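Local structure of putative ATP-grasp superfamily protein (Archaeoglobus fulgidus, 3DF7) at residues G34-Y38 against S263-A269; C134-I138 against I149-V155; S257-G261 against V273-Q279. The protein is of unknown function but belongs to the ATP-grasp superfamily and so probably binds ATP, perhaps together with a metal ion. All coordinates share one frame; numbering follows the deposited sequence.

Contact 1 of 3, residues G34-Y38 against S263-A269; sequences GFKNY and SVADLLA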
ATOM      1  N   GLY A  34      -0.793  10.870 -11.607  1.00 10.73           N
ATOM      2  CA  GLY A  34       0.442  10.299 -12.103  1.00  9.60           C
ATOM      3  C   GLY A  34       0.255   9.515 -13.391  1.00  9.38           C
ATOM      4  O   GLY A  34       0.875   9.824 -14.408  1.00  9.58           O
ATOM      5  N   PHE A  35      -0.608   8.506 -13.361  1.00  8.41           N
ATOM      6  CA  PHE A  35      -0.825   7.678 -14.542  1.00  8.56           C
ATOM      7  C   PHE A  35      -1.482   8.369 -15.732  1.00  8.65           C
ATOM      8  O   PHE A  35      -1.336   7.906 -16.860  1.00  9.65           O
ATOM      9  CB  PHE A  35      -1.627   6.422 -14.181  1.00  7.87           C
ATOM     10  CG  PHE A  35      -0.862   5.435 -13.348  1.00  9.55           C
ATOM     11  CD1 PHE A  35      -0.940   5.466 -11.959  1.00  9.73           C
ATOM     12  CD2 PHE A  35      -0.030   4.493 -13.954  1.00  9.00           C
ATOM     13  CE1 PHE A  35      -0.197   4.576 -11.183  1.00 10.86           C
ATOM     14  CE2 PHE A  35       0.716   3.598 -13.187  1.00  9.44           C
ATOM     15  CZ  PHE A  35       0.634   3.640 -11.800  1.00  9.32           C
ATOM     16  N   LYS A  36      -2.185   9.475 -15.501  1.00 10.53           N
ATOM     17  CA  LYS A  36      -2.844  10.163 -16.609  1.00 12.74           C
ATOM     18  C   LYS A  36      -1.841  10.683 -17.636  1.00 13.71           C
ATOM     19  O   LYS A  36      -2.215  11.035 -18.758  1.00 11.14           O
ATOM     20  CB  LYS A  36      -3.723  11.312 -16.093  1.00 15.89           C
ATOM     21  CG  LYS A  36      -2.980  12.522 -15.553  1.00 17.63           C
ATOM     22  CD  LYS A  36      -3.970  13.543 -14.999  1.00 20.40           C
ATOM     23  CE  LYS A  36      -3.266  14.744 -14.377  1.00 25.34           C
ATOM     24  NZ  LYS A  36      -4.235  15.663 -13.704  1.00 26.37           N
ATOM     25  N   ASN A  37      -0.567  10.715 -17.255  1.00 13.27           N
ATOM     26  CA  ASN A  37       0.485  11.179 -18.154  1.00 15.76           C
ATOM     27  C   ASN A  37       1.011  10.041 -19.015  1.00 14.96           C
ATOM     28  O   ASN A  37       1.775  10.265 -19.957  1.00 16.31           O
ATOM     29  CB  ASN A  37       1.638  11.787 -17.354  1.00 16.58           C
ATOM     30  CG  ASN A  37       1.260  13.096 -16.710  1.00 19.18           C
ATOM     31  OD1 ASN A  37       0.833  14.027 -17.387  1.00 17.41           O
ATOM     32  ND2 ASN A  37       1.414  13.177 -15.393  1.00 19.99           N
ATOM     33  N   TYR A  38       0.597   8.819 -18.692  1.00 14.67           N
ATOM     34  CA  TYR A  38       1.039   7.652 -19.441  1.00 14.36           C
ATOM     35  C   TYR A  38      -0.110   6.881 -20.072  1.00 14.61           C
ATOM     36  O   TYR A  38       0.095   6.123 -21.016  1.00 13.34           O
ATOM     37  CB  TYR A  38       1.842   6.715 -18.538  1.00 14.31           C
ATOM     38  CG  TYR A  38       3.121   7.331 -18.033  1.00 15.95           C
ATOM     39  CD1 TYR A  38       3.137   8.105 -16.872  1.00 16.72           C
ATOM     40  CD2 TYR A  38       4.315   7.167 -18.734  1.00 18.49           C
ATOM     41  CE1 TYR A  38       4.309   8.700 -16.422  1.00 17.72           C
ATOM     42  CE2 TYR A  38       5.496   7.760 -18.295  1.00 19.50           C
ATOM     43  CZ  TYR A  38       5.487   8.522 -17.140  1.00 19.45           C
ATOM     44  OH  TYR A  38       6.650   9.107 -16.705  1.00 19.76           O
ATOM     45  N   SER A 263       6.238  10.915  -9.904  1.00  8.20           N
ATOM     46  CA  SER A 263       5.090  10.185  -9.376  1.00  9.19           C
ATOM     47  C   SER A 263       5.408   8.701  -9.427  1.00 10.79           C
ATOM     48  O   SER A 263       6.380   8.299 -10.058  1.00  6.63           O
ATOM     49  CB  SER A 263       3.855  10.446 -10.234  1.00 11.01           C
ATOM     50  OG  SER A 263       4.024   9.878 -11.526  1.00 11.88           O
ATOM     51  N   VAL A 264       4.590   7.882  -8.771  1.00 10.85           N
ATOM     52  CA  VAL A 264       4.829   6.444  -8.805  1.00 12.59           C
ATOM     53  C   VAL A 264       4.744   5.986 -10.263  1.00 12.35           C
ATOM     54  O   VAL A 264       5.399   5.022 -10.663  1.00 12.94           O
ATOM     55  CB  VAL A 264       3.792   5.675  -7.952  1.00 14.16           C
ATOM     56  CG1 VAL A 264       2.397   5.898  -8.498  1.00 12.90           C
ATOM     57  CG2 VAL A 264       4.135   4.195  -7.927  1.00 15.88           C
ATOM     58  N   ALA A 265       3.942   6.692 -11.058  1.00 11.84           N
ATOM     59  CA  ALA A 265       3.792   6.362 -12.474  1.00 13.59           C
ATOM     60  C   ALA A 265       5.110   6.617 -13.209  1.00 14.09           C
ATOM     61  O   ALA A 265       5.548   5.809 -14.035  1.00 13.65           O
ATOM     62  CB  ALA A 265       2.682   7.201 -13.097  1.00 12.70           C
ATOM     63  N   ASP A 266       5.735   7.750 -12.908  1.00 13.73           N
ATOM     64  CA  ASP A 266       7.008   8.099 -13.527  1.00 13.84           C
ATOM     65  C   ASP A 266       8.038   7.040 -13.166  1.00 12.98           C
ATOM     66  O   ASP A 266       8.788   6.565 -14.018  1.00 14.95           O
ATOM     67  CB  ASP A 266       7.508   9.463 -13.028  1.00 14.11           C
ATOM     68  CG  ASP A 266       6.660  10.626 -13.521  1.00 14.92           C
ATOM     69  OD1 ASP A 266       6.300  10.650 -14.718  1.00 16.74           O
ATOM     70  OD2 ASP A 266       6.371  11.530 -12.709  1.00 15.04           O
ATOM     71  N   LEU A 267       8.063   6.673 -11.890  1.00 12.40           N
ATOM     72  CA  LEU A 267       9.010   5.687 -11.394  1.00 13.81           C
ATOM     73  C   LEU A 267       8.796   4.298 -11.992  1.00 15.94           C
ATOM     74  O   LEU A 267       9.759   3.608 -12.329  1.00 15.58           O
ATOM     75  CB  LEU A 267       8.945   5.645  -9.864  1.00 12.49           C
ATOM     76  CG  LEU A 267       9.400   6.947  -9.197  1.00 12.95           C
ATOM     77  CD1 LEU A 267       9.212   6.869  -7.692  1.00 14.65           C
ATOM     78  CD2 LEU A 267      10.864   7.208  -9.541  1.00 15.13           C
ATOM     79  N   LEU A 268       7.539   3.890 -12.131  1.00 16.19           N
ATOM     80  CA  LEU A 268       7.245   2.583 -12.710  1.00 18.67           C
ATOM     81  C   LEU A 268       7.590   2.593 -14.192  1.00 19.51           C
ATOM     82  O   LEU A 268       7.851   1.548 -14.786  1.00 22.33           O
ATOM     83  CB  LEU A 268       5.766   2.229 -12.523  1.00 16.22           C
ATOM     84  CG  LEU A 268       5.333   1.917 -11.089  1.00 18.22           C
ATOM     85  CD1 LEU A 268       3.823   1.701 -11.035  1.00 14.33           C
ATOM     86  CD2 LEU A 268       6.074   0.672 -10.594  1.00 18.82           C
ATOM     87  N   ALA A 269       7.596   3.780 -14.783  1.00 19.87           N
ATOM     88  CA  ALA A 269       7.907   3.933 -16.197  1.00 20.19           C
ATOM     89  C   ALA A 269       9.411   4.011 -16.453  1.00 22.01           C
ATOM     90  O   ALA A 269       9.838   4.267 -17.578  1.00 23.20           O
ATOM     91  CB  ALA A 269       7.222   5.177 -16.746  1.00 21.87           C
TER
HETATM   92  O   HOH W   1       3.264  11.344 -13.714  1.00 15.59           O

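Contact 2 of 3, residues C134-I138 against I149-V155; sequences CKFII and IGFSDEV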
ATOM      1  N   CYS A 134       6.912 -15.223  23.863  1.00 18.14           N
ATOM      2  CA  CYS A 134       7.555 -13.917  23.773  1.00 17.13           C
ATOM      3  C   CYS A 134       6.492 -12.826  23.725  1.00 16.71           C
ATOM      4  O   CYS A 134       5.326 -13.104  23.459  1.00 15.70           O
ATOM      5  CB  CYS A 134       8.415 -13.837  22.509  1.00 18.10           C
ATOM      6  SG  CYS A 134       7.490 -14.071  20.960  1.00 17.59           S
ATOM      7  N   LYS A 135       6.896 -11.587  23.991  1.00 14.03           N
ATOM      8  CA  LYS A 135       5.965 -10.468  23.933  1.00 13.10           C
ATOM      9  C   LYS A 135       5.368 -10.465  22.532  1.00 13.26           C
ATOM     10  O   LYS A 135       6.100 -10.466  21.536  1.00 12.72           O
ATOM     11  CB  LYS A 135       6.698  -9.153  24.186  1.00 12.54           C
ATOM     12  CG  LYS A 135       5.834  -7.915  24.008  1.00 13.50           C
ATOM     13  CD  LYS A 135       6.668  -6.662  24.154  1.00 13.52           C
ATOM     14  CE  LYS A 135       5.836  -5.410  23.955  1.00 11.64           C
ATOM     15  NZ  LYS A 135       6.643  -4.175  24.167  1.00 11.44           N
ATOM     16  N   PHE A 136       4.042 -10.467  22.454  1.00 13.25           N
ATOM     17  CA  PHE A 136       3.372 -10.494  21.161  1.00 14.09           C
ATOM     18  C   PHE A 136       2.108  -9.649  21.139  1.00 14.32           C
ATOM     19  O   PHE A 136       1.590  -9.250  22.179  1.00 14.64           O
ATOM     20  CB  PHE A 136       3.020 -11.943  20.794  1.00 12.26           C
ATOM     21  CG  PHE A 136       1.861 -12.508  21.578  1.00 14.46           C
ATOM     22  CD1 PHE A 136       0.559 -12.419  21.085  1.00 13.03           C
ATOM     23  CD2 PHE A 136       2.067 -13.105  22.821  1.00 13.54           C
ATOM     24  CE1 PHE A 136      -0.523 -12.916  21.814  1.00 14.65           C
ATOM     25  CE2 PHE A 136       0.995 -13.606  23.562  1.00 15.27           C
ATOM     26  CZ  PHE A 136      -0.303 -13.513  23.061  1.00 14.09           C
ATOM     27  N   ILE A 137       1.630  -9.365  19.936  1.00 14.85           N
ATOM     28  CA  ILE A 137       0.400  -8.612  19.760  1.00 14.17           C
ATOM     29  C   ILE A 137      -0.440  -9.472  18.837  1.00 14.75           C
ATOM     30  O   ILE A 137       0.086 -10.364  18.173  1.00 13.36           O
ATOM     31  CB  ILE A 137       0.641  -7.240  19.086  1.00 15.13           C
ATOM     32  CG1 ILE A 137       1.417  -7.421  17.779  1.00 14.53           C
ATOM     33  CG2 ILE A 137       1.390  -6.316  20.033  1.00 14.76           C
ATOM     34  CD1 ILE A 137       1.646  -6.126  17.026  1.00 17.90           C
ATOM     35  N   ILE A 138      -1.743  -9.233  18.808  1.00 13.49           N
ATOM     36  CA  ILE A 138      -2.591 -10.006  17.920  1.00 12.68           C
ATOM     37  C   ILE A 138      -3.043  -9.106  16.783  1.00 12.30           C
ATOM     38  O   ILE A 138      -3.082  -7.885  16.925  1.00 11.92           O
ATOM     39  CB  ILE A 138      -3.834 -10.572  18.638  1.00 13.41           C
ATOM     40  CG1 ILE A 138      -4.695  -9.431  19.192  1.00 12.13           C
ATOM     41  CG2 ILE A 138      -3.404 -11.528  19.735  1.00 12.60           C
ATOM     42  CD1 ILE A 138      -6.077  -9.877  19.623  1.00 13.99           C
ATOM     43  N   ILE A 149      -5.489  -4.555  15.920  1.00 25.71           N
ATOM     44  CA  ILE A 149      -4.166  -4.923  16.410  1.00 24.33           C
ATOM     45  C   ILE A 149      -3.948  -4.412  17.830  1.00 22.50           C
ATOM     46  O   ILE A 149      -4.346  -3.299  18.167  1.00 21.21           O
ATOM     47  CB  ILE A 149      -3.055  -4.340  15.513  1.00 25.78           C
ATOM     48  CG1 ILE A 149      -3.228  -4.837  14.076  1.00 28.63           C
ATOM     49  CG2 ILE A 149      -1.692  -4.747  16.045  1.00 26.46           C
ATOM     50  CD1 ILE A 149      -2.219  -4.256  13.099  1.00 29.57           C
ATOM     51  N   GLY A 150      -3.311  -5.232  18.658  1.00 19.80           N
ATOM     52  CA  GLY A 150      -3.052  -4.831  20.027  1.00 19.50           C
ATOM     53  C   GLY A 150      -2.686  -5.995  20.923  1.00 18.63           C
ATOM     54  O   GLY A 150      -2.615  -7.143  20.478  1.00 18.17           O
ATOM     55  N   PHE A 151      -2.444  -5.698  22.194  1.00 18.74           N
ATOM     56  CA  PHE A 151      -2.098  -6.727  23.162  1.00 18.75           C
ATOM     57  C   PHE A 151      -3.347  -7.514  23.532  1.00 19.14           C
ATOM     58  O   PHE A 151      -4.448  -6.964  23.603  1.00 19.89           O
ATOM     59  CB  PHE A 151      -1.496  -6.098  24.423  1.00 19.83           C
ATOM     60  CG  PHE A 151      -0.178  -5.420  24.192  1.00 19.31           C
ATOM     61  CD1 PHE A 151       0.900  -6.128  23.672  1.00 19.83           C
ATOM     62  CD2 PHE A 151      -0.011  -4.074  24.503  1.00 19.19           C
ATOM     63  CE1 PHE A 151       2.127  -5.503  23.463  1.00 18.22           C
ATOM     64  CE2 PHE A 151       1.210  -3.440  24.298  1.00 18.42           C
ATOM     65  CZ  PHE A 151       2.284  -4.158  23.776  1.00 21.24           C
ATOM     66  N   SER A 152      -3.168  -8.808  23.763  1.00 19.08           N
ATOM     67  CA  SER A 152      -4.269  -9.682  24.136  1.00 19.48           C
ATOM     68  C   SER A 152      -3.695 -10.965  24.715  1.00 20.88           C
ATOM     69  O   SER A 152      -2.713 -11.497  24.202  1.00 19.82           O
ATOM     70  CB  SER A 152      -5.130 -10.001  22.914  1.00 20.29           C
ATOM     71  OG  SER A 152      -6.207 -10.857  23.254  1.00 22.37           O
ATOM     72  N   ASP A 153      -4.299 -11.458  25.789  1.00 21.73           N
ATOM     73  CA  ASP A 153      -3.814 -12.683  26.403  1.00 23.77           C
ATOM     74  C   ASP A 153      -4.140 -13.879  25.521  1.00 23.38           C
ATOM     75  O   ASP A 153      -3.378 -14.841  25.466  1.00 23.77           O
ATOM     76  CB  ASP A 153      -4.439 -12.866  27.785  1.00 28.09           C
ATOM     77  CG  ASP A 153      -4.099 -11.730  28.727  1.00 31.15           C
ATOM     78  OD1 ASP A 153      -4.518 -10.586  28.455  1.00 34.74           O
ATOM     79  OD2 ASP A 153      -3.405 -11.978  29.732  1.00 35.53           O
ATOM     80  N   GLU A 154      -5.267 -13.812  24.818  1.00 22.06           N
ATOM     81  CA  GLU A 154      -5.673 -14.905  23.941  1.00 22.28           C
ATOM     82  C   GLU A 154      -5.711 -14.480  22.478  1.00 19.88           C
ATOM     83  O   GLU A 154      -5.728 -13.292  22.161  1.00 20.49           O
ATOM     84  CB  GLU A 154      -7.053 -15.425  24.351  1.00 24.17           C
ATOM     85  CG  GLU A 154      -7.113 -16.006  25.756  1.00 29.39           C
ATOM     86  CD  GLU A 154      -6.150 -17.165  25.951  1.00 33.17           C
ATOM     87  OE1 GLU A 154      -6.196 -18.125  25.154  1.00 35.57           O
ATOM     88  OE2 GLU A 154      -5.346 -17.118  26.906  1.00 36.44           O
ATOM     89  N   VAL A 155      -5.713 -15.465  21.586  1.00 17.87           N
ATOM     90  CA  VAL A 155      -5.776 -15.191  20.159  1.00 17.71           C
ATOM     91  C   VAL A 155      -7.173 -15.558  19.669  1.00 17.58           C
ATOM     92  O   VAL A 155      -7.526 -16.735  19.598  1.00 15.06           O
ATOM     93  CB  VAL A 155      -4.749 -16.026  19.368  1.00 19.30           C
ATOM     94  CG1 VAL A 155      -4.844 -15.685  17.883  1.00 18.06           C
ATOM     95  CG2 VAL A 155      -3.342 -15.765  19.897  1.00 18.62           C
TER
HETATM   96  O   HOH W   2      -0.613  -9.764  23.471  1.00 22.32           O

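Contact 3 of 3, residues S257-G261 against V273-Q279; sequences SRAYG and VKHVRRQ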
ATOM      1  N   SER A 257       5.570  12.911  -5.623  1.00 11.29           N
ATOM      2  CA  SER A 257       5.726  14.104  -6.459  1.00 11.51           C
ATOM      3  C   SER A 257       6.482  15.225  -5.757  1.00 11.06           C
ATOM      4  O   SER A 257       7.416  15.793  -6.318  1.00  9.65           O
ATOM      5  CB  SER A 257       4.364  14.627  -6.924  1.00 15.06           C
ATOM      6  OG  SER A 257       3.813  13.771  -7.909  1.00 19.71           O
ATOM      7  N   ARG A 258       6.078  15.541  -4.532  1.00 10.10           N
ATOM      8  CA  ARG A 258       6.739  16.591  -3.770  1.00  9.81           C
ATOM      9  C   ARG A 258       8.130  16.167  -3.313  1.00 10.83           C
ATOM     10  O   ARG A 258       9.091  16.917  -3.463  1.00  9.60           O
ATOM     11  CB  ARG A 258       5.886  16.989  -2.557  1.00 10.05           C
ATOM     12  CG  ARG A 258       4.674  17.848  -2.914  1.00 10.63           C
ATOM     13  CD  ARG A 258       3.701  17.963  -1.747  1.00 11.19           C
ATOM     14  NE  ARG A 258       4.310  18.573  -0.569  1.00 11.71           N
ATOM     15  CZ  ARG A 258       4.190  19.854  -0.235  1.00 15.06           C
ATOM     16  NH1 ARG A 258       3.472  20.680  -0.989  1.00 16.80           N
ATOM     17  NH2 ARG A 258       4.795  20.312   0.852  1.00 12.23           N
ATOM     18  N   ALA A 259       8.243  14.960  -2.769  1.00  9.47           N
ATOM     19  CA  ALA A 259       9.531  14.477  -2.288  1.00 10.30           C
ATOM     20  C   ALA A 259      10.583  14.208  -3.363  1.00 10.94           C
ATOM     21  O   ALA A 259      11.754  14.538  -3.178  1.00 10.91           O
ATOM     22  CB  ALA A 259       9.330  13.216  -1.457  1.00  9.13           C
ATOM     23  N   TYR A 260      10.168  13.634  -4.488  1.00 10.35           N
ATOM     24  CA  TYR A 260      11.119  13.266  -5.533  1.00  9.93           C
ATOM     25  C   TYR A 260      10.984  13.926  -6.895  1.00 10.67           C
ATOM     26  O   TYR A 260      11.867  13.770  -7.748  1.00 11.79           O
ATOM     27  CB  TYR A 260      11.081  11.750  -5.730  1.00  8.43           C
ATOM     28  CG  TYR A 260      11.288  10.963  -4.456  1.00 10.79           C
ATOM     29  CD1 TYR A 260      12.411  11.178  -3.656  1.00  9.33           C
ATOM     30  CD2 TYR A 260      10.377   9.980  -4.064  1.00  9.75           C
ATOM     31  CE1 TYR A 260      12.623  10.432  -2.502  1.00  9.48           C
ATOM     32  CE2 TYR A 260      10.582   9.228  -2.910  1.00  9.43           C
ATOM     33  CZ  TYR A 260      11.708   9.459  -2.135  1.00  8.76           C
ATOM     34  OH  TYR A 260      11.924   8.723  -0.992  1.00 10.21           O
ATOM     35  N   GLY A 261       9.894  14.653  -7.106  1.00  9.57           N
ATOM     36  CA  GLY A 261       9.688  15.285  -8.394  1.00 10.35           C
ATOM     37  C   GLY A 261       9.304  14.235  -9.418  1.00  9.95           C
ATOM     38  O   GLY A 261       9.434  14.446 -10.622  1.00 10.18           O
ATOM     39  N   VAL A 273      14.371   9.861 -10.007  1.00 20.37           N
ATOM     40  CA  VAL A 273      14.117  10.947  -9.069  1.00 19.04           C
ATOM     41  C   VAL A 273      14.724  12.234  -9.624  1.00 17.02           C
ATOM     42  O   VAL A 273      15.804  12.213 -10.217  1.00 18.04           O
ATOM     43  CB  VAL A 273      14.744  10.614  -7.697  1.00 20.30           C
ATOM     44  CG1 VAL A 273      14.630  11.796  -6.755  1.00 20.51           C
ATOM     45  CG2 VAL A 273      14.043   9.398  -7.099  1.00 20.82           C
ATOM     46  N   LYS A 274      14.020  13.348  -9.441  1.00 15.14           N
ATOM     47  CA  LYS A 274      14.482  14.644  -9.931  1.00 15.31           C
ATOM     48  C   LYS A 274      15.121  15.474  -8.825  1.00 14.42           C
ATOM     49  O   LYS A 274      15.981  16.315  -9.083  1.00 13.75           O
ATOM     50  CB  LYS A 274      13.316  15.421 -10.549  1.00 18.06           C
ATOM     51  CG  LYS A 274      12.710  14.760 -11.773  1.00 21.70           C
ATOM     52  CD  LYS A 274      13.729  14.623 -12.894  1.00 25.15           C
ATOM     53  CE  LYS A 274      13.106  13.978 -14.123  1.00 27.22           C
ATOM     54  NZ  LYS A 274      11.943  14.766 -14.620  1.00 29.01           N
ATOM     55  N   HIS A 275      14.684  15.238  -7.594  1.00 12.69           N
ATOM     56  CA  HIS A 275      15.211  15.936  -6.431  1.00 11.60           C
ATOM     57  C   HIS A 275      14.819  15.177  -5.180  1.00 11.92           C
ATOM     58  O   HIS A 275      14.081  14.201  -5.248  1.00  9.99           O
ATOM     59  CB  HIS A 275      14.668  17.372  -6.347  1.00 10.99           C
ATOM     60  CG  HIS A 275      13.178  17.466  -6.199  1.00 10.48           C
ATOM     61  ND1 HIS A 275      12.506  17.045  -5.069  1.00 14.11           N
ATOM     62  CD2 HIS A 275      12.231  17.954  -7.035  1.00  9.56           C
ATOM     63  CE1 HIS A 275      11.212  17.271  -5.217  1.00  8.45           C
ATOM     64  NE2 HIS A 275      11.020  17.823  -6.402  1.00 12.01           N
ATOM     65  N   VAL A 276      15.332  15.617  -4.040  1.00  9.74           N
ATOM     66  CA  VAL A 276      14.987  14.993  -2.777  1.00 10.12           C
ATOM     67  C   VAL A 276      14.621  16.105  -1.810  1.00 11.27           C
ATOM     68  O   VAL A 276      15.459  16.922  -1.434  1.00 11.28           O
ATOM     69  CB  VAL A 276      16.154  14.162  -2.206  1.00 11.36           C
ATOM     70  CG1 VAL A 276      15.746  13.538  -0.868  1.00 12.59           C
ATOM     71  CG2 VAL A 276      16.541  13.073  -3.196  1.00  9.73           C
ATOM     72  N   ARG A 277      13.344  16.139  -1.441  1.00 10.66           N
ATOM     73  CA  ARG A 277      12.809  17.139  -0.525  1.00 10.10           C
ATOM     74  C   ARG A 277      11.944  16.357   0.455  1.00 10.23           C
ATOM     75  O   ARG A 277      10.776  16.084   0.178  1.00  8.50           O
ATOM     76  CB  ARG A 277      11.958  18.141  -1.308  1.00 11.34           C
ATOM     77  CG  ARG A 277      11.450  19.349  -0.519  1.00 11.50           C
ATOM     78  CD  ARG A 277      10.508  20.155  -1.405  1.00 15.07           C
ATOM     79  NE  ARG A 277      11.117  20.411  -2.710  1.00 16.12           N
ATOM     80  CZ  ARG A 277      10.435  20.581  -3.837  1.00 18.24           C
ATOM     81  NH1 ARG A 277       9.109  20.523  -3.826  1.00 16.30           N
ATOM     82  NH2 ARG A 277      11.080  20.793  -4.979  1.00 15.81           N
ATOM     83  N   ARG A 278      12.525  15.990   1.593  1.00  9.11           N
ATOM     84  CA  ARG A 278      11.816  15.201   2.592  1.00  9.19           C
ATOM     85  C   ARG A 278      10.437  15.735   2.964  1.00  8.25           C
ATOM     86  O   ARG A 278      10.268  16.907   3.316  1.00  8.98           O
ATOM     87  CB  ARG A 278      12.673  15.039   3.850  1.00  8.06           C
ATOM     88  CG  ARG A 278      12.024  14.177   4.922  1.00  9.28           C
ATOM     89  CD  ARG A 278      13.005  13.824   6.044  1.00 12.82           C
ATOM     90  NE  ARG A 278      13.891  12.724   5.666  1.00 16.98           N
ATOM     91  CZ  ARG A 278      15.207  12.830   5.518  1.00 16.08           C
ATOM     92  NH1 ARG A 278      15.811  13.995   5.711  1.00 15.49           N
ATOM     93  NH2 ARG A 278      15.924  11.765   5.185  1.00 14.92           N
ATOM     94  N   GLN A 279       9.454  14.846   2.896  1.00  7.43           N
ATOM     95  CA  GLN A 279       8.069  15.185   3.198  1.00  8.04           C
ATOM     96  C   GLN A 279       7.532  14.385   4.375  1.00  7.79           C
ATOM     97  O   GLN A 279       8.007  13.285   4.660  1.00  6.20           O
ATOM     98  CB  GLN A 279       7.179  14.865   1.993  1.00  7.90           C
ATOM     99  CG  GLN A 279       7.563  15.579   0.718  1.00  7.63           C
ATOM    100  CD  GLN A 279       7.370  17.061   0.841  1.00  8.28           C
ATOM    101  OE1 GLN A 279       8.308  17.844   0.664  1.00 12.56           O
ATOM    102  NE2 GLN A 279       6.153  17.463   1.165  1.00  4.45           N
TER
HETATM  103  O   HOH W   3       7.771  18.339  -7.128  1.00 20.34           O
HETATM  104  O   HOH W   4       9.470  13.039 -13.051  1.00 16.87           O

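Contact 1 of 3, residues G34-Y38 against S263-A269
A capping box opens helix 264-268, and Tyr38 reaches across to its carboxylate. Tyr38 OH donates to Asp266 OD1 over 2.5 Å, using the anti lone pair of that oxygen. OD1 lies at the edge of the phenol ring, near its plane, while the planes of ring and carboxylate stand 69° apart. With CG anti to its carbonyl carbon (chi1 -64°), the Tyr38 ring lies beside the helix, its OH on Asp266 and CE2 3.5 Å from Ala269 CB, just past the last helical residue. The box itself is reciprocal. Asp266 OD2 takes Ser263 N in a nearly straight bond (174° at the hydrogen), and Ser263 OG caps Asp266 N at 3.1 Å, so both carboxylate oxygens are engaged. The partner segment is the end of helix 18-35 and the turn leading to strand 40-42, an outermost strand of the four-stranded parallel sheet. Here Ala265 fills the middle of the contact: its CB stands 3.9 Å from the Phe35 ring centroid, almost on the ring normal, a CH-pi contact, and 3.4 Å from Gly34 C. Leu268 CD1 approaches Phe35 CZ from the ring's edge at 3.8 Å, and Val264 CG1 reaches CE1 obliquely. The same ring also packs on Ile41 and Leu98. Water 1 bridges the segments, donating to Gly34 O, accepting from Asn37 ND2 and lying 2.7 Å from Ser263 OG.

Contact 2 of 3, residues C134-I138 against I149-V155
Ile138 N donates to Gly150 O over 2.8 Å, the shortest direct hydrogen bond between the segments and nearly straight at the hydrogen (172°). The return bond, Gly150 N to Ile138 O, is longer at 3.2 Å; together they define a single antiparallel bridge, a hydrogen-bonded pair. Two residues along each segment, the direct pairing gives way to water 2, which donates to Phe136 O (2.6 Å) and accepts from Ser152 N (2.7 Å), while also sitting over one face of the Phe136 ring. Around the bridge the side chains interleave. Ile138 has CG1 wedged between its backbone N and carbonyl carbon (chi1 61°), which brings CD1 against Ser152 CB at a tight 3.4 Å, while CG2 faces Glu154 O and Val155 CG2. Ser152 OG, anti to the backbone N, donates to Glu154 O (2.7 Å). Cutting Ile138 back to alanine would remove CD1, CG1 and CG2, and is likely to leave a gap beside Ser152 CB and Val155 CG2, with the 152-155 loop less firmly packed on the strand. On the other side of the bridge, Phe151 CE1 touches Ile137 CG2 at 3.6 Å, and the extended Lys135 chain brings CE to 3.7 Å from the same CE1. Strand 136-140 is an outermost strand of a three-stranded antiparallel sheet; its backbone pairs with strand 159-163 through Ile137 and Gln162, Phe136 and Val155 both pack on Ala161, and Phe151 meets Phe193 edge-to-face.

Contact 3 of 3, residues S257-G261 against V273-Q279
His275 lies flat against the C-terminal end of helix 256-260, where the irregular chain leading into strand 279-285 of the large antiparallel sheet runs past the last helical carbonyls. One face of its imidazole rests on the Tyr260-Gly261 peptide, with Tyr260 C over the ring centre and Gly261 N nearer the rim, 3.3 Å above the plane. Arg277 NH2 sits over the opposite face, also toward the rim, so the ring is sandwiched. Its placement follows from a chi1 of 62°, which sets CG between the backbone N and the carbonyl carbon and folds the ring back toward the helix. The Arg277 guanidinium in turn offers a face to Arg258 O, a buried carbonyl oxygen with no hydrogen-bonding partner in the model. Arg258 and Gln279 meet at about a right angle, guanidinium and amide planes 70° apart, and Gln279 CG packs on Ala259 CB at 3.7 Å. The CB of Tyr260 points away from residues 273-279, yet it touches Val273 CG1 at 3.7 Å, and the ring presents an edge to His275 O; its hydroxyl goes on to hydrogen-bond Ser184 OG. Backbone bonds fix the alignment: Arg277 N donates to Ala259 O at 2.8 Å. Tyr260 O accepts twice, from Lys274 N at 2.8 Å, nearly in line with the C=O bond (174°), and from His275 N at 3.2 Å, above the carbonyl plane.

How the contacts relate
Contacts 1 and 3 are neighbours, their centres 14 Å apart. Their segments alternate along the chain, 263-269 falling between 257-261 and 273-279, and they touch where Ser263 CB lies 4.1 Å from Ser257 OG. This helix pair lies between the end of helix 18-35, which leads into the parallel sheet, and the chain entering strand 279-285 of the large antiparallel sheet. Contact 2 lies on the opposite side of the chain's centre from contact 1, with centres about 40 Å apart, and its centre is about 38 Å from that of contact 3. Its second segment begins just after unmodelled residues 145-148, in a glycine-rich loop that, as in ATP-grasp relatives, probably approaches the nucleotide phosphates.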